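Local coordinates for protein amidohydrolase (Pseudomonas aeruginosa, PDB 2I5G) that probably acts as a metal-dependent dipeptidase of the M19 (membrane dipeptidase) family, hydrolysing dipeptides, at residues A[212-225]-A[274-286]. The protein carries 2 engineered substitutions. Numbering follows the deposited sequence.
Sequences MFAPFLKKGIDSTI and NFGKIVNPLGIRT
The ring of P281 is a main bump here, in a worked example of two irregular loops fitting by shape. It drops into a hollow of 212-225 walled by M212, L217 and the backbone of S223 and T224: its CG meets CD1 of L217 at 3.6 Å, its CD lies on M212 O and its CB on the T224 carbonyl. Backbone hydrogen bonds close one rim, L282 N to S223 O (3.2 Å) and I225 N to L282 O (2.7 Å), where a type II turn, P281 to I284, begins. G283, without a side chain, passes close against I225 CB and CG1. I284 fits between I225 and the selenomethionine M212, whose SE lies 3.7 Å from I284 CG2; I225 CG1 meets that methyl from roughly the opposite side (3.8 Å).

At the far end the roles reverse: 212-225 supplies the bump, 274-286 the receiving surface. F213, its CG anti to the backbone N (chi1 -155°), sends its ring edge over the centre of one face of F275, a T-shaped stack with planes at 80° and centroids 5.2 Å apart. I278 CD1 touches F213 CZ at 3.6 Å, and P215 CG packs on F275 CB. Between the ends, I221 CG2 meets V279 CG2 at 3.7 Å, and a water joins A214 N to N280 OD1.

The contact ties the loop after strand 207-210 of this TIM-barrel-clan fold to the loop between helices 256-263 and 291-299. F275 and I278 lean on F259 of the former, while I225, opening helix 225-239, packs on L293 and T296 of the latter.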
HETATM    1  N   MSE A 212     -24.461  14.673   3.513  1.00 23.34           N
HETATM    2  CA  MSE A 212     -24.854  16.054   3.238  1.00 26.32           C
HETATM    3  C   MSE A 212     -23.673  17.014   3.077  1.00 23.69           C
HETATM    4  O   MSE A 212     -23.830  18.225   3.224  1.00 23.13           O
HETATM    5  CB  MSE A 212     -25.752  16.562   4.364  1.00 71.13           C
HETATM    6  CG  MSE A 212     -25.111  16.444   5.733  1.00 80.73           C
HETATM    7 SE   MSE A 212     -26.101  17.336   7.123  1.00 96.39          SE
HETATM    8  CE  MSE A 212     -27.104  15.838   7.794  1.00 90.88           C
ATOM      9  N   PHE A 213     -22.498  16.482   2.765  1.00 19.52           N
ATOM     10  CA  PHE A 213     -21.323  17.328   2.607  1.00 18.46           C
ATOM     11  C   PHE A 213     -21.486  18.342   1.479  1.00 18.76           C
ATOM     12  O   PHE A 213     -21.618  17.973   0.311  1.00 18.55           O
ATOM     13  CB  PHE A 213     -20.086  16.479   2.355  1.00 22.92           C
ATOM     14  CG  PHE A 213     -18.820  17.144   2.771  1.00 23.27           C
ATOM     15  CD1 PHE A 213     -18.603  17.462   4.108  1.00 24.61           C
ATOM     16  CD2 PHE A 213     -17.847  17.466   1.836  1.00 23.88           C
ATOM     17  CE1 PHE A 213     -17.432  18.095   4.508  1.00 26.48           C
ATOM     18  CE2 PHE A 213     -16.671  18.100   2.223  1.00 25.26           C
ATOM     19  CZ  PHE A 213     -16.460  18.415   3.561  1.00 25.47           C
ATOM     20  N   ALA A 214     -21.459  19.621   1.843  1.00 18.93           N
ATOM     21  CA  ALA A 214     -21.627  20.724   0.899  1.00 18.12           C
ATOM     22  C   ALA A 214     -21.002  20.501  -0.478  1.00 18.22           C
ATOM     23  O   ALA A 214     -21.706  20.476  -1.491  1.00 18.74           O
ATOM     24  CB  ALA A 214     -21.092  22.016   1.514  1.00 24.36           C
ATOM     25  N   PRO A 215     -19.672  20.332  -0.533  1.00 20.51           N
ATOM     26  CA  PRO A 215     -18.947  20.113  -1.790  1.00 20.25           C
ATOM     27  C   PRO A 215     -19.613  19.153  -2.777  1.00 20.57           C
ATOM     28  O   PRO A 215     -19.578  19.384  -3.991  1.00 21.87           O
ATOM     29  CB  PRO A 215     -17.598  19.585  -1.311  1.00 34.12           C
ATOM     30  CG  PRO A 215     -17.395  20.329  -0.041  1.00 35.32           C
ATOM     31  CD  PRO A 215     -18.753  20.228   0.616  1.00 34.98           C
ATOM     32  N   PHE A 216     -20.223  18.088  -2.256  1.00  9.26           N
ATOM     33  CA  PHE A 216     -20.857  17.072  -3.100  1.00  7.97           C
ATOM     34  C   PHE A 216     -22.351  17.266  -3.387  1.00  6.57           C
ATOM     35  O   PHE A 216     -22.981  16.406  -3.991  1.00  5.48           O
ATOM     36  CB  PHE A 216     -20.639  15.676  -2.487  1.00 21.70           C
ATOM     37  CG  PHE A 216     -19.261  15.465  -1.893  1.00 20.94           C
ATOM     38  CD1 PHE A 216     -18.128  16.046  -2.469  1.00 20.51           C
ATOM     39  CD2 PHE A 216     -19.097  14.677  -0.758  1.00 20.03           C
ATOM     40  CE1 PHE A 216     -16.862  15.846  -1.920  1.00 18.72           C
ATOM     41  CE2 PHE A 216     -17.830  14.473  -0.205  1.00 20.49           C
ATOM     42  CZ  PHE A 216     -16.712  15.061  -0.790  1.00 19.25           C
ATOM     43  N   LEU A 217     -22.919  18.386  -2.958  1.00 17.58           N
ATOM     44  CA  LEU A 217     -24.338  18.648  -3.192  1.00 16.97           C
ATOM     45  C   LEU A 217     -24.543  19.478  -4.448  1.00 16.58           C
ATOM     46  O   LEU A 217     -23.713  20.324  -4.782  1.00 16.05           O
ATOM     47  CB  LEU A 217     -24.948  19.363  -1.983  1.00 16.48           C
ATOM     48  CG  LEU A 217     -25.160  18.471  -0.752  1.00 15.63           C
ATOM     49  CD1 LEU A 217     -25.349  19.339   0.475  1.00 16.74           C
ATOM     50  CD2 LEU A 217     -26.369  17.551  -0.971  1.00 11.88           C
ATOM     51  N   LYS A 218     -25.647  19.229  -5.145  1.00 15.67           N
ATOM     52  CA  LYS A 218     -25.948  19.952  -6.374  1.00 16.04           C
ATOM     53  C   LYS A 218     -25.884  21.470  -6.198  1.00 16.17           C
ATOM     54  O   LYS A 218     -25.362  22.173  -7.066  1.00 15.96           O
ATOM     55  CB  LYS A 218     -27.327  19.565  -6.905  1.00 33.17           C
ATOM     56  CG  LYS A 218     -27.696  20.304  -8.187  1.00 37.89           C
ATOM     57  CD  LYS A 218     -29.115  20.005  -8.632  1.00 40.13           C
ATOM     58  CE  LYS A 218     -29.473  20.810  -9.866  1.00 42.12           C
ATOM     59  NZ  LYS A 218     -30.893  20.599 -10.267  1.00 45.37           N
ATOM     60  N   LYS A 219     -26.410  21.975  -5.087  1.00 14.60           N
ATOM     61  CA  LYS A 219     -26.394  23.410  -4.843  1.00 15.05           C
ATOM     62  C   LYS A 219     -25.244  23.867  -3.948  1.00 14.38           C
ATOM     63  O   LYS A 219     -25.015  25.062  -3.791  1.00 14.62           O
ATOM     64  CB  LYS A 219     -27.725  23.868  -4.250  1.00 40.04           C
ATOM     65  CG  LYS A 219     -28.916  23.694  -5.191  1.00 42.31           C
ATOM     66  CD  LYS A 219     -30.004  24.724  -4.912  1.00 44.10           C
ATOM     67  CE  LYS A 219     -30.424  24.723  -3.452  1.00 46.13           C
ATOM     68  NZ  LYS A 219     -31.309  25.878  -3.118  1.00 50.01           N
ATOM     69  N   GLY A 220     -24.534  22.916  -3.352  1.00  8.39           N
ATOM     70  CA  GLY A 220     -23.399  23.256  -2.510  1.00  9.27           C
ATOM     71  C   GLY A 220     -23.666  24.034  -1.241  1.00  9.95           C
ATOM     72  O   GLY A 220     -24.513  23.657  -0.441  1.00 10.92           O
ATOM     73  N   ILE A 221     -22.924  25.122  -1.053  1.00 35.32           N
ATOM     74  CA  ILE A 221     -23.057  25.968   0.128  1.00 38.09           C
ATOM     75  C   ILE A 221     -24.386  26.717   0.184  1.00 39.33           C
ATOM     76  O   ILE A 221     -24.668  27.424   1.154  1.00 41.20           O
ATOM     77  CB  ILE A 221     -21.912  26.998   0.203  1.00 29.06           C
ATOM     78  CG1 ILE A 221     -21.794  27.738  -1.132  1.00 29.17           C
ATOM     79  CG2 ILE A 221     -20.609  26.303   0.556  1.00 28.23           C
ATOM     80  CD1 ILE A 221     -20.730  28.807  -1.142  1.00 29.69           C
ATOM     81  N   ASP A 222     -25.196  26.563  -0.857  1.00 24.42           N
ATOM     82  CA  ASP A 222     -26.502  27.210  -0.912  1.00 24.00           C
ATOM     83  C   ASP A 222     -27.608  26.183  -0.675  1.00 23.76           C
ATOM     84  O   ASP A 222     -28.797  26.486  -0.808  1.00 24.16           O
ATOM     85  CB  ASP A 222     -26.704  27.872  -2.271  1.00 19.25           C
ATOM     86  CG  ASP A 222     -25.910  29.145  -2.418  1.00 21.09           C
ATOM     87  OD1 ASP A 222     -25.888  29.705  -3.533  1.00 21.46           O
ATOM     88  OD2 ASP A 222     -25.313  29.592  -1.418  1.00 24.01           O
ATOM     89  N   SER A 223     -27.203  24.968  -0.325  1.00 18.47           N
ATOM     90  CA  SER A 223     -28.148  23.895  -0.082  1.00 17.21           C
ATOM     91  C   SER A 223     -28.894  24.099   1.237  1.00 16.77           C
ATOM     92  O   SER A 223     -28.409  24.780   2.146  1.00 16.04           O
ATOM     93  CB  SER A 223     -27.411  22.555  -0.066  1.00 19.97           C
ATOM     94  OG  SER A 223     -26.726  22.339  -1.288  1.00 20.43           O
ATOM     95  N   THR A 224     -30.083  23.513   1.324  1.00 14.71           N
ATOM     96  CA  THR A 224     -30.898  23.608   2.523  1.00 14.26           C
ATOM     97  C   THR A 224     -31.273  22.204   2.981  1.00 14.40           C
ATOM     98  O   THR A 224     -31.042  21.221   2.273  1.00 12.94           O
ATOM     99  CB  THR A 224     -32.191  24.399   2.267  1.00 17.11           C
ATOM    100  OG1 THR A 224     -33.064  23.638   1.423  1.00 17.95           O
ATOM    101  CG2 THR A 224     -31.872  25.719   1.587  1.00 18.39           C
ATOM    102  N   ILE A 225     -31.858  22.122   4.167  1.00 12.50           N
ATOM    103  CA  ILE A 225     -32.259  20.850   4.738  1.00 10.63           C
ATOM    104  C   ILE A 225     -33.083  20.067   3.710  1.00 11.30           C
ATOM    105  O   ILE A 225     -32.974  18.846   3.615  1.00 12.96           O
ATOM    106  CB  ILE A 225     -33.037  21.108   6.079  1.00  9.15           C
ATOM    107  CG1 ILE A 225     -32.679  20.039   7.113  1.00  7.79           C
ATOM    108  CG2 ILE A 225     -34.531  21.183   5.837  1.00  5.19           C
ATOM    109  CD1 ILE A 225     -33.119  18.661   6.764  1.00 13.09           C
ATOM    110  N   ASN A 274      -9.817  20.152  -3.400  1.00 18.86           N
ATOM    111  CA  ASN A 274     -10.085  21.369  -2.647  1.00 19.93           C
ATOM    112  C   ASN A 274     -11.592  21.446  -2.468  1.00 18.73           C
ATOM    113  O   ASN A 274     -12.328  21.611  -3.438  1.00 18.52           O
ATOM    114  CB  ASN A 274      -9.569  22.602  -3.392  1.00 45.52           C
ATOM    115  CG  ASN A 274      -9.829  23.897  -2.631  1.00 49.50           C
ATOM    116  OD1 ASN A 274      -9.641  23.971  -1.412  1.00 49.91           O
ATOM    117  ND2 ASN A 274     -10.252  24.930  -3.353  1.00 51.36           N
ATOM    118  N   PHE A 275     -12.046  21.301  -1.226  1.00 27.43           N
ATOM    119  CA  PHE A 275     -13.472  21.341  -0.924  1.00 27.34           C
ATOM    120  C   PHE A 275     -14.029  22.747  -1.007  1.00 27.84           C
ATOM    121  O   PHE A 275     -15.116  22.963  -1.532  1.00 29.85           O
ATOM    122  CB  PHE A 275     -13.755  20.814   0.488  1.00 18.60           C
ATOM    123  CG  PHE A 275     -13.287  19.409   0.731  1.00 17.39           C
ATOM    124  CD1 PHE A 275     -13.464  18.418  -0.229  1.00 17.44           C
ATOM    125  CD2 PHE A 275     -12.720  19.061   1.955  1.00 17.35           C
ATOM    126  CE1 PHE A 275     -13.085  17.101   0.024  1.00 15.03           C
ATOM    127  CE2 PHE A 275     -12.338  17.748   2.217  1.00 16.80           C
ATOM    128  CZ  PHE A 275     -12.523  16.768   1.249  1.00 16.59           C
ATOM    129  N   GLY A 276     -13.271  23.702  -0.484  1.00 19.21           N
ATOM    130  CA  GLY A 276     -13.725  25.075  -0.468  1.00 18.83           C
ATOM    131  C   GLY A 276     -14.383  25.310   0.881  1.00 19.24           C
ATOM    132  O   GLY A 276     -14.141  24.564   1.829  1.00 18.64           O
ATOM    133  N   LYS A 277     -15.216  26.340   0.971  1.00 26.09           N
ATOM    134  CA  LYS A 277     -15.916  26.667   2.207  1.00 26.88           C
ATOM    135  C   LYS A 277     -16.745  25.477   2.692  1.00 26.69           C
ATOM    136  O   LYS A 277     -17.394  24.799   1.894  1.00 26.51           O
ATOM    137  CB  LYS A 277     -16.836  27.867   1.972  1.00 54.17           C
ATOM    138  CG  LYS A 277     -16.120  29.089   1.416  1.00 58.25           C
ATOM    139  CD  LYS A 277     -16.864  29.710   0.219  1.00 59.41           C
ATOM    140  CE  LYS A 277     -16.727  28.881  -1.070  1.00 58.16           C
ATOM    141  NZ  LYS A 277     -17.438  27.569  -1.040  1.00 56.69           N
ATOM    142  N   ILE A 278     -16.722  25.229   3.997  1.00 28.11           N
ATOM    143  CA  ILE A 278     -17.483  24.127   4.574  1.00 27.90           C
ATOM    144  C   ILE A 278     -18.754  24.669   5.222  1.00 26.82           C
ATOM    145  O   ILE A 278     -18.738  25.168   6.344  1.00 26.41           O
ATOM    146  CB  ILE A 278     -16.658  23.352   5.643  1.00 25.85           C
ATOM    147  CG1 ILE A 278     -15.347  22.840   5.039  1.00 24.75           C
ATOM    148  CG2 ILE A 278     -17.467  22.171   6.168  1.00 24.26           C
ATOM    149  CD1 ILE A 278     -15.536  21.860   3.884  1.00 25.51           C
ATOM    150  N   VAL A 279     -19.859  24.570   4.501  1.00 17.62           N
ATOM    151  CA  VAL A 279     -21.131  25.056   5.000  1.00 16.08           C
ATOM    152  C   VAL A 279     -22.176  23.960   4.877  1.00 16.72           C
ATOM    153  O   VAL A 279     -22.561  23.584   3.768  1.00 17.91           O
ATOM    154  CB  VAL A 279     -21.587  26.271   4.188  1.00 15.11           C
ATOM    155  CG1 VAL A 279     -22.862  26.844   4.779  1.00 13.64           C
ATOM    156  CG2 VAL A 279     -20.477  27.317   4.158  1.00 15.32           C
ATOM    157  N   ASN A 280     -22.637  23.441   6.008  1.00 20.57           N
ATOM    158  CA  ASN A 280     -23.644  22.387   5.979  1.00 19.93           C
ATOM    159  C   ASN A 280     -24.980  22.976   5.545  1.00 19.19           C
ATOM    160  O   ASN A 280     -25.217  24.177   5.693  1.00 18.86           O
ATOM    161  CB  ASN A 280     -23.786  21.739   7.358  1.00 23.96           C
ATOM    162  CG  ASN A 280     -22.466  21.222   7.899  1.00 26.39           C
ATOM    163  OD1 ASN A 280     -21.643  20.681   7.154  1.00 26.87           O
ATOM    164  ND2 ASN A 280     -22.260  21.374   9.203  1.00 27.28           N
ATOM    165  N   PRO A 281     -25.872  22.139   4.991  1.00 18.19           N
ATOM    166  CA  PRO A 281     -27.177  22.634   4.550  1.00 17.14           C
ATOM    167  C   PRO A 281     -27.888  23.376   5.668  1.00 17.13           C
ATOM    168  O   PRO A 281     -27.813  22.978   6.826  1.00 17.44           O
ATOM    169  CB  PRO A 281     -27.900  21.360   4.142  1.00  6.79           C
ATOM    170  CG  PRO A 281     -26.796  20.523   3.603  1.00  7.05           C
ATOM    171  CD  PRO A 281     -25.715  20.717   4.647  1.00  8.85           C
ATOM    172  N   LEU A 282     -28.569  24.460   5.315  1.00 21.28           N
ATOM    173  CA  LEU A 282     -29.293  25.254   6.296  1.00 20.58           C
ATOM    174  C   LEU A 282     -30.459  24.446   6.841  1.00 20.90           C
ATOM    175  O   LEU A 282     -31.257  23.899   6.082  1.00 22.65           O
ATOM    176  CB  LEU A 282     -29.796  26.547   5.655  1.00  9.98           C
ATOM    177  CG  LEU A 282     -30.683  27.454   6.512  1.00  9.02           C
ATOM    178  CD1 LEU A 282     -29.985  27.844   7.812  1.00  7.59           C
ATOM    179  CD2 LEU A 282     -31.032  28.688   5.696  1.00  9.07           C
ATOM    180  N   GLY A 283     -30.547  24.367   8.162  1.00 11.54           N
ATOM    181  CA  GLY A 283     -31.605  23.603   8.784  1.00  9.95           C
ATOM    182  C   GLY A 283     -31.010  22.421   9.525  1.00 10.61           C
ATOM    183  O   GLY A 283     -31.683  21.774  10.335  1.00 12.02           O
ATOM    184  N   ILE A 284     -29.744  22.126   9.244  1.00 10.27           N
ATOM    185  CA  ILE A 284     -29.052  21.027   9.911  1.00  9.58           C
ATOM    186  C   ILE A 284     -27.537  21.238   9.880  1.00  9.17           C
ATOM    187  O   ILE A 284     -26.787  20.417   9.361  1.00  8.46           O
ATOM    188  CB  ILE A 284     -29.433  19.658   9.276  1.00 16.20           C
ATOM    189  CG1 ILE A 284     -28.869  18.523  10.135  1.00 16.93           C
ATOM    190  CG2 ILE A 284     -28.951  19.582   7.827  1.00 13.48           C
ATOM    191  CD1 ILE A 284     -29.380  17.154   9.763  1.00 19.94           C
ATOM    192  N   ARG A 285     -27.107  22.362  10.452  1.00 16.50           N
ATOM    193  CA  ARG A 285     -25.698  22.743  10.519  1.00 15.95           C
ATOM    194  C   ARG A 285     -24.971  22.108  11.710  1.00 14.78           C
ATOM    195  O   ARG A 285     -23.744  22.023  11.719  1.00 15.45           O
ATOM    196  CB  ARG A 285     -25.577  24.267  10.612  1.00 15.63           C
ATOM    197  CG  ARG A 285     -26.061  25.019   9.398  1.00 18.52           C
ATOM    198  CD  ARG A 285     -24.917  25.310   8.441  1.00 22.60           C
ATOM    199  NE  ARG A 285     -25.343  26.103   7.285  1.00 27.64           N
ATOM    200  CZ  ARG A 285     -25.860  27.330   7.353  1.00 27.50           C
ATOM    201  NH1 ARG A 285     -26.031  27.925   8.524  1.00 28.77           N
ATOM    202  NH2 ARG A 285     -26.191  27.973   6.240  1.00 26.73           N
ATOM    203  N   THR A 286     -25.720  21.687  12.721  1.00 10.15           N
ATOM    204  CA  THR A 286     -25.124  21.057  13.895  1.00 11.67           C
ATOM    205  C   THR A 286     -25.843  19.758  14.255  1.00 12.09           C
ATOM    206  O   THR A 286     -27.022  19.569  13.945  1.00 12.41           O
ATOM    207  CB  THR A 286     -25.165  21.983  15.132  1.00 14.16           C
ATOM    208  OG1 THR A 286     -26.521  22.328  15.429  1.00 12.46           O
ATOM    209  CG2 THR A 286     -24.365  23.243  14.885  1.00 12.32           C
TER
HETATM  210  O   HOH W   1     -21.359  20.577   4.407  1.00 22.35           O